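Local coordinates for protein TetR/AcrR family transcriptional regulator (Bradyrhizobium diazoefficiens, PDB 6G8G) that probably represses transcription as a dimeric TetR-family regulator that binds flavonoids such as genistein, which are likely to release it from its DNA, at residues F69-Q81 with L130-T142. Sequence-based numbering, arbitrary orientation.
Sequences FASLIVAECESLQ and LARLFYESGPEAT
Ala70 faces Leu130 and Ile73 faces Phe134 where helix 69-81 and helix 130-137 run nearly parallel, 14° between their directions, with axes 9.6 Å apart; past Gly138 the register carries on into the helix that begins at Pro139, Cys77 facing Gly138 and Gln81 facing Thr142. At the leading end, the two methyls of Leu130 part company: Leu130 CD1 lies 3.7 Å from Phe69 CD2, at the edge of that ring, and Leu130 CD2 lies near Ala70. The CB of Ala70 also touches Leu133 CD2. One turn on, Ile73 divides its work. Its CG2, placed anti to the backbone N, rests on the Phe134 backbone, 3.8 Å from CA, whereas its CD1 sits over the centre of one face of the Phe69 ring. In a TetR-family regulator this joins the helix following the DNA-binding helix-turn-helix to the C-terminal ligand-binding and dimerisation domain; Phe69 continues the packing into Phe34 and Phe39, and Tyr135 hydrogen-bonds Glu178 of the second subunit. Cys77 sits where helix 128-137 breaks at Gly138. The CB of Cys77 lies 3.4 Å from Ser137 O, and its SG meets the Phe134 ring obliquely, 3.9 Å from CD1. Ser137 OG turns back to Leu133 O at 2.6 Å, sharing that acceptor with its own backbone N from the opposite face. One turn past Cys77, Gln81 bends at chi2 (-74°), laying its amide against the Ala141 methyl and giving NE2 to Thr142 OG1 at 2.9 Å, in the amide plane but bent at the hydrogen (138°). A leucine in its place would probably leave the Thr142 hydroxyl without this donor.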
ATOM      1  N   PHE A  69       5.664  -7.401  22.209  1.00 63.14           N
ATOM      2  CA  PHE A  69       5.363  -7.221  20.798  1.00 63.90           C
ATOM      3  C   PHE A  69       6.530  -6.600  20.020  1.00 63.40           C
ATOM      4  O   PHE A  69       6.792  -6.945  18.856  1.00 56.98           O
ATOM      5  CB  PHE A  69       4.126  -6.358  20.635  1.00 67.49           C
ATOM      6  CG  PHE A  69       3.524  -6.411  19.259  1.00 73.97           C
ATOM      7  CD1 PHE A  69       3.592  -7.554  18.501  1.00 78.66           C
ATOM      8  CD2 PHE A  69       2.860  -5.330  18.742  1.00 71.96           C
ATOM      9  CE1 PHE A  69       3.056  -7.600  17.239  1.00 80.73           C
ATOM     10  CE2 PHE A  69       2.325  -5.364  17.484  1.00 69.85           C
ATOM     11  CZ  PHE A  69       2.421  -6.505  16.731  1.00 78.26           C
ATOM     12  N   ALA A  70       7.249  -5.704  20.681  1.00 54.84           N
ATOM     13  CA  ALA A  70       8.454  -5.165  20.114  1.00 49.91           C
ATOM     14  C   ALA A  70       9.472  -6.257  19.807  1.00 53.43           C
ATOM     15  O   ALA A  70      10.096  -6.241  18.733  1.00 64.58           O
ATOM     16  CB  ALA A  70       9.047  -4.126  21.032  1.00 48.49           C
ATOM     17  N   SER A  71       9.645  -7.228  20.694  1.00 54.53           N
ATOM     18  CA  SER A  71      10.545  -8.366  20.380  1.00 55.60           C
ATOM     19  C   SER A  71      10.074  -9.157  19.172  1.00 56.01           C
ATOM     20  O   SER A  71      10.875  -9.623  18.374  1.00 58.58           O
ATOM     21  CB  SER A  71      10.640  -9.324  21.551  1.00 55.39           C
ATOM     22  OG  SER A  71      11.489  -8.830  22.556  1.00 60.67           O
ATOM     23  N   LEU A  72       8.766  -9.337  19.063  1.00 56.67           N
ATOM     24  CA  LEU A  72       8.221 -10.084  17.943  1.00 59.92           C
ATOM     25  C   LEU A  72       8.497  -9.362  16.659  1.00 59.01           C
ATOM     26  O   LEU A  72       8.953  -9.958  15.685  1.00 57.38           O
ATOM     27  CB  LEU A  72       6.736 -10.222  18.068  1.00 66.55           C
ATOM     28  CG  LEU A  72       6.343 -11.432  18.939  1.00 73.20           C
ATOM     29  CD1 LEU A  72       4.935 -11.361  19.510  1.00 78.41           C
ATOM     30  CD2 LEU A  72       6.507 -12.716  18.130  1.00 79.05           C
ATOM     31  N   ILE A  73       8.232  -8.056  16.678  1.00 53.82           N
ATOM     32  CA  ILE A  73       8.528  -7.220  15.536  1.00 52.96           C
ATOM     33  C   ILE A  73       9.982  -7.267  15.128  1.00 51.22           C
ATOM     34  O   ILE A  73      10.281  -7.535  13.976  1.00 55.13           O
ATOM     35  CB  ILE A  73       8.171  -5.768  15.802  1.00 56.22           C
ATOM     36  CG1 ILE A  73       6.672  -5.612  15.767  1.00 60.61           C
ATOM     37  CG2 ILE A  73       8.770  -4.851  14.752  1.00 60.11           C
ATOM     38  CD1 ILE A  73       6.204  -4.286  16.316  1.00 65.88           C
ATOM     39  N   VAL A  74      10.886  -6.988  16.048  1.00 50.52           N
ATOM     40  CA  VAL A  74      12.283  -6.965  15.677  1.00 54.21           C
ATOM     41  C   VAL A  74      12.721  -8.309  15.126  1.00 56.22           C
ATOM     42  O   VAL A  74      13.492  -8.373  14.190  1.00 59.39           O
ATOM     43  CB  VAL A  74      13.127  -6.568  16.885  1.00 52.83           C
ATOM     44  CG1 VAL A  74      14.610  -6.808  16.670  1.00 50.94           C
ATOM     45  CG2 VAL A  74      12.850  -5.114  17.242  1.00 55.93           C
ATOM     46  N   ALA A  75      12.211  -9.386  15.697  1.00 59.43           N
ATOM     47  CA  ALA A  75      12.607 -10.722  15.274  1.00 62.29           C
ATOM     48  C   ALA A  75      12.139 -11.018  13.856  1.00 61.88           C
ATOM     49  O   ALA A  75      12.910 -11.508  13.035  1.00 64.80           O
ATOM     50  CB  ALA A  75      12.051 -11.760  16.241  1.00 65.06           C
ATOM     51  N   GLU A  76      10.884 -10.732  13.566  1.00 62.94           N
ATOM     52  CA  GLU A  76      10.371 -10.998  12.226  1.00 71.56           C
ATOM     53  C   GLU A  76      10.949 -10.101  11.160  1.00 65.92           C
ATOM     54  O   GLU A  76      11.267 -10.563  10.065  1.00 73.75           O
ATOM     55  CB  GLU A  76       8.861 -10.916  12.184  1.00 80.84           C
ATOM     56  CG  GLU A  76       8.181 -12.269  12.453  1.00 90.25           C
ATOM     57  CD  GLU A  76       8.310 -13.295  11.290  1.00100.72           C
ATOM     58  OE1 GLU A  76       8.374 -14.509  11.579  1.00103.89           O
ATOM     59  OE2 GLU A  76       8.319 -12.910  10.080  1.00 98.92           O
ATOM     60  N   CYS A  77      11.158  -8.845  11.485  1.00 61.48           N
ATOM     61  CA  CYS A  77      11.837  -7.972  10.555  1.00 57.57           C
ATOM     62  C   CYS A  77      13.288  -8.371  10.295  1.00 59.98           C
ATOM     63  O   CYS A  77      13.694  -8.326   9.141  1.00 60.12           O
ATOM     64  CB  CYS A  77      11.730  -6.522  10.996  1.00 62.28           C
ATOM     65  SG  CYS A  77      10.045  -5.873  10.882  1.00 65.79           S
ATOM     66  N   GLU A  78      14.088  -8.767  11.311  1.00 64.38           N
ATOM     67  CA  GLU A  78      15.493  -9.187  11.044  1.00 64.74           C
ATOM     68  C   GLU A  78      15.475 -10.360  10.093  1.00 63.24           C
ATOM     69  O   GLU A  78      16.344 -10.488   9.235  1.00 69.03           O
ATOM     70  CB  GLU A  78      16.334  -9.568  12.276  1.00 72.79           C
ATOM     71  CG  GLU A  78      16.202  -8.612  13.487  1.00 90.52           C
ATOM     72  CD  GLU A  78      17.507  -8.305  14.276  1.00104.26           C
ATOM     73  OE1 GLU A  78      17.974  -9.217  14.996  1.00103.03           O
ATOM     74  OE2 GLU A  78      18.007  -7.135  14.291  1.00101.00           O
ATOM     75  N   SER A  79      14.492 -11.222  10.255  1.00 60.24           N
ATOM     76  CA  SER A  79      14.389 -12.454   9.478  1.00 66.75           C
ATOM     77  C   SER A  79      14.111 -12.181   8.003  1.00 68.13           C
ATOM     78  O   SER A  79      14.845 -12.651   7.136  1.00 75.72           O
ATOM     79  CB  SER A  79      13.273 -13.315  10.071  1.00 74.53           C
ATOM     80  OG  SER A  79      13.249 -14.591   9.469  1.00 73.34           O
ATOM     81  N   LEU A  80      13.087 -11.368   7.735  1.00 74.32           N
ATOM     82  CA  LEU A  80      12.778 -10.889   6.351  1.00 73.17           C
ATOM     83  C   LEU A  80      13.962 -10.193   5.689  1.00 68.52           C
ATOM     84  O   LEU A  80      14.241 -10.403   4.516  1.00 77.95           O
ATOM     85  CB  LEU A  80      11.523  -9.997   6.331  1.00 77.20           C
ATOM     86  CG  LEU A  80      10.260 -10.816   6.674  1.00 90.79           C
ATOM     87  CD1 LEU A  80       9.077  -9.935   7.125  1.00 90.43           C
ATOM     88  CD2 LEU A  80       9.875 -11.714   5.499  1.00 92.70           C
ATOM     89  N   GLN A  81      14.727  -9.451   6.468  1.00 67.46           N
ATOM     90  CA  GLN A  81      15.916  -8.779   5.938  1.00 67.70           C
ATOM     91  C   GLN A  81      17.046  -9.708   5.476  1.00 71.28           C
ATOM     92  O   GLN A  81      17.797  -9.363   4.564  1.00 70.15           O
ATOM     93  CB  GLN A  81      16.431  -7.782   6.965  1.00 69.15           C
ATOM     94  CG  GLN A  81      15.535  -6.581   7.127  1.00 66.36           C
ATOM     95  CD  GLN A  81      15.655  -5.643   5.950  1.00 70.69           C
ATOM     96  OE1 GLN A  81      16.764  -5.232   5.574  1.00 80.37           O
ATOM     97  NE2 GLN A  81      14.522  -5.327   5.327  1.00 61.31           N
ATOM     98  N   LEU A 130       5.214   1.454  18.489  1.00 52.24           N
ATOM     99  CA  LEU A 130       5.342   0.154  17.854  1.00 55.64           C
ATOM    100  C   LEU A 130       5.163   0.239  16.333  1.00 56.61           C
ATOM    101  O   LEU A 130       5.814  -0.455  15.573  1.00 61.18           O
ATOM    102  CB  LEU A 130       4.303  -0.801  18.397  1.00 59.53           C
ATOM    103  CG  LEU A 130       4.434  -1.194  19.866  1.00 59.74           C
ATOM    104  CD1 LEU A 130       3.199  -1.983  20.304  1.00 63.58           C
ATOM    105  CD2 LEU A 130       5.686  -2.017  20.043  1.00 60.66           C
ATOM    106  N   ALA A 131       4.246   1.066  15.878  1.00 58.26           N
ATOM    107  CA  ALA A 131       4.000   1.171  14.450  1.00 57.35           C
ATOM    108  C   ALA A 131       5.266   1.705  13.780  1.00 55.40           C
ATOM    109  O   ALA A 131       5.686   1.236  12.734  1.00 49.72           O
ATOM    110  CB  ALA A 131       2.821   2.076  14.222  1.00 59.43           C
ATOM    111  N   ARG A 132       5.912   2.673  14.401  1.00 55.39           N
ATOM    112  CA  ARG A 132       7.143   3.200  13.806  1.00 55.61           C
ATOM    113  C   ARG A 132       8.283   2.230  13.914  1.00 53.65           C
ATOM    114  O   ARG A 132       9.131   2.138  13.036  1.00 56.75           O
ATOM    115  CB  ARG A 132       7.546   4.507  14.443  1.00 58.74           C
ATOM    116  CG  ARG A 132       8.696   5.168  13.721  1.00 65.03           C
ATOM    117  CD  ARG A 132       8.644   6.669  13.887  1.00 74.21           C
ATOM    118  NE  ARG A 132       7.705   7.353  12.997  1.00 77.15           N
ATOM    119  CZ  ARG A 132       7.863   7.464  11.678  1.00 78.08           C
ATOM    120  NH1 ARG A 132       8.910   6.902  11.056  1.00 78.10           N
ATOM    121  NH2 ARG A 132       6.953   8.121  10.969  1.00 74.04           N
ATOM    122  N   LEU A 133       8.306   1.485  14.997  1.00 55.91           N
ATOM    123  CA  LEU A 133       9.330   0.470  15.153  1.00 58.90           C
ATOM    124  C   LEU A 133       9.254  -0.543  13.994  1.00 54.84           C
ATOM    125  O   LEU A 133      10.270  -0.968  13.466  1.00 48.94           O
ATOM    126  CB  LEU A 133       9.173  -0.252  16.495  1.00 58.44           C
ATOM    127  CG  LEU A 133      10.185  -1.385  16.694  1.00 58.02           C
ATOM    128  CD1 LEU A 133      11.600  -0.861  16.698  1.00 55.62           C
ATOM    129  CD2 LEU A 133       9.900  -2.149  17.962  1.00 60.77           C
ATOM    130  N   PHE A 134       8.043  -0.945  13.647  1.00 52.09           N
ATOM    131  CA  PHE A 134       7.866  -1.852  12.547  1.00 57.50           C
ATOM    132  C   PHE A 134       8.339  -1.215  11.245  1.00 61.47           C
ATOM    133  O   PHE A 134       9.130  -1.801  10.498  1.00 66.16           O
ATOM    134  CB  PHE A 134       6.403  -2.286  12.410  1.00 58.50           C
ATOM    135  CG  PHE A 134       6.128  -2.957  11.103  1.00 63.76           C
ATOM    136  CD1 PHE A 134       6.500  -4.279  10.899  1.00 63.93           C
ATOM    137  CD2 PHE A 134       5.591  -2.254  10.062  1.00 61.63           C
ATOM    138  CE1 PHE A 134       6.283  -4.894   9.700  1.00 60.38           C
ATOM    139  CE2 PHE A 134       5.355  -2.873   8.857  1.00 63.77           C
ATOM    140  CZ  PHE A 134       5.703  -4.189   8.678  1.00 61.64           C
ATOM    141  N   TYR A 135       7.872  -0.001  10.981  1.00 61.15           N
ATOM    142  CA  TYR A 135       8.272   0.699   9.771  1.00 57.73           C
ATOM    143  C   TYR A 135       9.794   0.793   9.624  1.00 56.75           C
ATOM    144  O   TYR A 135      10.318   0.486   8.559  1.00 57.29           O
ATOM    145  CB  TYR A 135       7.660   2.091   9.699  1.00 59.16           C
ATOM    146  CG  TYR A 135       8.099   2.825   8.458  1.00 57.83           C
ATOM    147  CD1 TYR A 135       7.582   2.503   7.212  1.00 60.53           C
ATOM    148  CD2 TYR A 135       9.085   3.788   8.530  1.00 63.45           C
ATOM    149  CE1 TYR A 135       8.016   3.148   6.075  1.00 62.73           C
ATOM    150  CE2 TYR A 135       9.549   4.439   7.408  1.00 68.50           C
ATOM    151  CZ  TYR A 135       9.013   4.120   6.181  1.00 70.17           C
ATOM    152  OH  TYR A 135       9.526   4.800   5.094  1.00 81.66           O
ATOM    153  N   GLU A 136      10.491   1.184  10.686  1.00 55.43           N
ATOM    154  CA  GLU A 136      11.947   1.408  10.618  1.00 59.17           C
ATOM    155  C   GLU A 136      12.749   0.130  10.577  1.00 56.63           C
ATOM    156  O   GLU A 136      13.853   0.104  10.037  1.00 55.39           O
ATOM    157  CB  GLU A 136      12.438   2.295  11.765  1.00 64.89           C
ATOM    158  CG  GLU A 136      11.782   3.677  11.746  1.00 73.60           C
ATOM    159  CD  GLU A 136      12.494   4.752  12.561  1.00 78.71           C
ATOM    160  OE1 GLU A 136      13.220   4.384  13.521  1.00 79.83           O
ATOM    161  OE2 GLU A 136      12.305   5.959  12.227  1.00 73.66           O
ATOM    162  N   SER A 137      12.185  -0.942  11.098  1.00 57.24           N
ATOM    163  CA  SER A 137      12.874  -2.240  11.119  1.00 57.32           C
ATOM    164  C   SER A 137      12.679  -3.033   9.844  1.00 56.54           C
ATOM    165  O   SER A 137      13.458  -3.912   9.549  1.00 56.04           O
ATOM    166  CB  SER A 137      12.335  -3.067  12.283  1.00 57.51           C
ATOM    167  OG  SER A 137      12.497  -2.361  13.492  1.00 59.64           O
ATOM    168  N   GLY A 138      11.585  -2.773   9.136  1.00 57.67           N
ATOM    169  CA  GLY A 138      11.251  -3.522   7.911  1.00 58.09           C
ATOM    170  C   GLY A 138      11.406  -2.686   6.637  1.00 57.11           C
ATOM    171  O   GLY A 138      12.485  -2.549   6.091  1.00 58.51           O
ATOM    172  N   PRO A 139      10.330  -2.068   6.192  1.00 55.36           N
ATOM    173  CA  PRO A 139      10.321  -1.244   5.006  1.00 53.16           C
ATOM    174  C   PRO A 139      11.477  -0.256   4.924  1.00 56.76           C
ATOM    175  O   PRO A 139      12.155  -0.187   3.897  1.00 62.58           O
ATOM    176  CB  PRO A 139       9.006  -0.490   5.141  1.00 56.08           C
ATOM    177  CG  PRO A 139       8.121  -1.416   5.856  1.00 58.09           C
ATOM    178  CD  PRO A 139       8.995  -2.177   6.808  1.00 60.20           C
ATOM    179  N   GLU A 140      11.700   0.534   5.972  1.00 54.94           N
ATOM    180  CA  GLU A 140      12.765   1.525   5.884  1.00 53.67           C
ATOM    181  C   GLU A 140      14.108   0.831   5.831  1.00 50.55           C
ATOM    182  O   GLU A 140      15.034   1.316   5.213  1.00 46.67           O
ATOM    183  CB  GLU A 140      12.712   2.537   7.022  1.00 57.98           C
ATOM    184  CG  GLU A 140      13.519   3.775   6.697  1.00 64.28           C
ATOM    185  CD  GLU A 140      13.334   4.916   7.676  1.00 73.88           C
ATOM    186  OE1 GLU A 140      12.629   5.916   7.326  1.00 83.21           O
ATOM    187  OE2 GLU A 140      13.917   4.821   8.775  1.00 73.24           O
ATOM    188  N   ALA A 141      14.218  -0.310   6.480  1.00 48.35           N
ATOM    189  CA  ALA A 141      15.479  -1.051   6.450  1.00 50.39           C
ATOM    190  C   ALA A 141      15.808  -1.511   5.050  1.00 50.65           C
ATOM    191  O   ALA A 141      16.964  -1.446   4.614  1.00 54.72           O
ATOM    192  CB  ALA A 141      15.422  -2.245   7.380  1.00 49.69           C
ATOM    193  N   THR A 142      14.795  -1.982   4.350  1.00 49.28           N
ATOM    194  CA  THR A 142      14.963  -2.355   2.965  1.00 53.84           C
ATOM    195  C   THR A 142      15.455  -1.182   2.131  1.00 53.09           C
ATOM    196  O   THR A 142      16.370  -1.307   1.318  1.00 51.39           O
ATOM    197  CB  THR A 142      13.640  -2.852   2.377  1.00 54.30           C
ATOM    198  OG1 THR A 142      13.230  -4.020   3.084  1.00 57.67           O
ATOM    199  CG2 THR A 142      13.806  -3.204   0.919  1.00 58.76           C
TER